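Local structure of uncharacterized protein (Sus scrofa, 5BNF) at residues L94-L97 and E98-L101. The protein is porcine CD38, a member of the ADP-ribosyl cyclase family, here represented by a fragment of the full-length protein. Numbering follows the deposited sequence.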
loop_
_atom_site.group_PDB
_atom_site.type_symbol
_atom_site.label_atom_id
_atom_site.label_comp_id
_atom_site.label_asym_id
_atom_site.label_seq_id
_atom_site.Cartn_x
_atom_site.Cartn_y
_atom_site.Cartn_z
ATOM N N LEU A 94 -2.333 12.813 -8.288
ATOM C CA LEU A 94 -1.673 11.549 -8.575
ATOM C C LEU A 94 -1.902 10.566 -7.417
ATOM O O LEU A 94 -1.777 10.931 -6.252
ATOM C CB LEU A 94 -0.184 11.808 -8.774
ATOM C CG LEU A 94 0.602 10.961 -9.792
ATOM C CD1 LEU A 94 -0.145 10.937 -11.129
ATOM C CD2 LEU A 94 1.980 11.577 -9.903
ATOM N N PHE A 95 -2.241 9.324 -7.741
ATOM C CA PHE A 95 -2.553 8.334 -6.725
ATOM C C PHE A 95 -1.490 7.367 -6.226
ATOM O O PHE A 95 -1.001 6.526 -6.982
ATOM C CB PHE A 95 -3.750 7.502 -7.184
ATOM C CG PHE A 95 -5.007 8.299 -7.386
ATOM C CD1 PHE A 95 -5.988 8.349 -6.400
ATOM C CD2 PHE A 95 -5.209 9.009 -8.565
ATOM C CE1 PHE A 95 -7.153 9.093 -6.585
ATOM C CE2 PHE A 95 -6.367 9.756 -8.763
ATOM C CZ PHE A 95 -7.342 9.799 -7.771
ATOM N N THR A 96 -1.143 7.483 -4.945
ATOM C CA THR A 96 -0.210 6.556 -4.312
ATOM C C THR A 96 -1.178 5.703 -3.490
ATOM O O THR A 96 -2.322 6.099 -3.306
ATOM C CB THR A 96 0.775 7.274 -3.377
ATOM O OG1 THR A 96 0.057 7.950 -2.335
ATOM C CG2 THR A 96 1.598 8.272 -4.156
ATOM N N LEU A 97 -0.756 4.546 -2.997
ATOM C CA LEU A 97 -1.679 3.705 -2.230
ATOM C C LEU A 97 -2.408 4.465 -1.115
ATOM O O LEU A 97 -3.603 4.263 -0.896
ATOM C CB LEU A 97 -0.949 2.485 -1.645
ATOM C CG LEU A 97 -1.818 1.445 -0.925
ATOM C CD1 LEU A 97 -3.025 1.077 -1.763
ATOM C CD2 LEU A 97 -0.982 0.205 -0.639
ATOM N N GLU A 98 -1.703 5.356 -0.431
ATOM C CA GLU A 98 -2.304 6.123 0.659
ATOM C C GLU A 98 -3.298 7.199 0.213
ATOM O O GLU A 98 -3.950 7.820 1.054
ATOM C CB GLU A 98 -1.217 6.782 1.519
ATOM C CG GLU A 98 -0.229 5.818 2.151
ATOM C CD GLU A 98 0.616 5.105 1.120
ATOM O OE1 GLU A 98 1.223 5.794 0.275
ATOM O OE2 GLU A 98 0.672 3.859 1.153
ATOM N N ASN A 99 -3.411 7.437 -1.091
ATOM C CA ASN A 99 -4.351 8.449 -1.570
ATOM C C ASN A 99 -5.674 7.831 -2.010
ATOM O O ASN A 99 -6.603 8.540 -2.384
ATOM C CB ASN A 99 -3.742 9.265 -2.718
ATOM C CG ASN A 99 -2.528 10.061 -2.285
ATOM O OD1 ASN A 99 -2.555 10.754 -1.270
ATOM N ND2 ASN A 99 -1.454 9.974 -3.063
ATOM N N THR A 100 -5.759 6.506 -1.960
ATOM C CA THR A 100 -6.988 5.816 -2.326
ATOM C C THR A 100 -7.860 5.797 -1.082
ATOM O O THR A 100 -7.375 6.036 0.020
ATOM C CB THR A 100 -6.727 4.370 -2.753
ATOM O OG1 THR A 100 -6.189 3.629 -1.648
ATOM C CG2 THR A 100 -5.748 4.338 -3.905
ATOM N N LEU A 101 -9.145 5.514 -1.264
ATOM C CA LEU A 101 -10.093 5.466 -0.154
ATOM C C LEU A 101 -9.612 4.598 1.016
ATOM O O LEU A 101 -9.432 5.089 2.132
ATOM C CB LEU A 101 -11.450 4.954 -0.654
ATOM C CG LEU A 101 -12.557 4.812 0.395
ATOM C CD1 LEU A 101 -12.696 6.093 1.207
ATOM C CD2 LEU A 101 -13.858 4.478 -0.307
#
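Thr100 folds back onto Leu97 in a short 3-10 turn that leads into helix 101-106. Thr100 is the N-cap of that helix. Its OG1 sits between the backbone N and the carbonyl carbon (chi1 63°), where it donates a hydrogen bond to Leu97 O and accepts one from Gly103 N. The bond from Thr100 OG1 to Leu97 O is 2.8 Å long and lies in the carbonyl plane. Thr100 N gives the same oxygen a longer bond from above that plane, so two donors grip Leu97 O. Leu97 and Thr100 are the buried, tightly held part of the contact. Here Leu97 packs on Leu143 and Phe147 of helix 135-149.

One residue earlier, Asn99 N donates to Thr96 O at 2.8 Å, nearly straight at 160°. The amide of Asn99 also comes in close beside the Thr96 hydroxyl, its ND2 2.6 Å from Thr96 OG1, at an angle too poor for a hydrogen bond.

The Glu98 carboxylate and Phe95 form the looser, partly exposed side. Glu98 bends at chi2 (65°) and brings its carboxylate back beside Leu97, with OE2 3.5 Å from Leu97 CB. Its OE1 takes a weak hydrogen bond from Trp77 NE1. Phe95 CD1 stands 4.1 Å from Asn99 O, an oxygen hydrogen-bonded to Tyr21 OH.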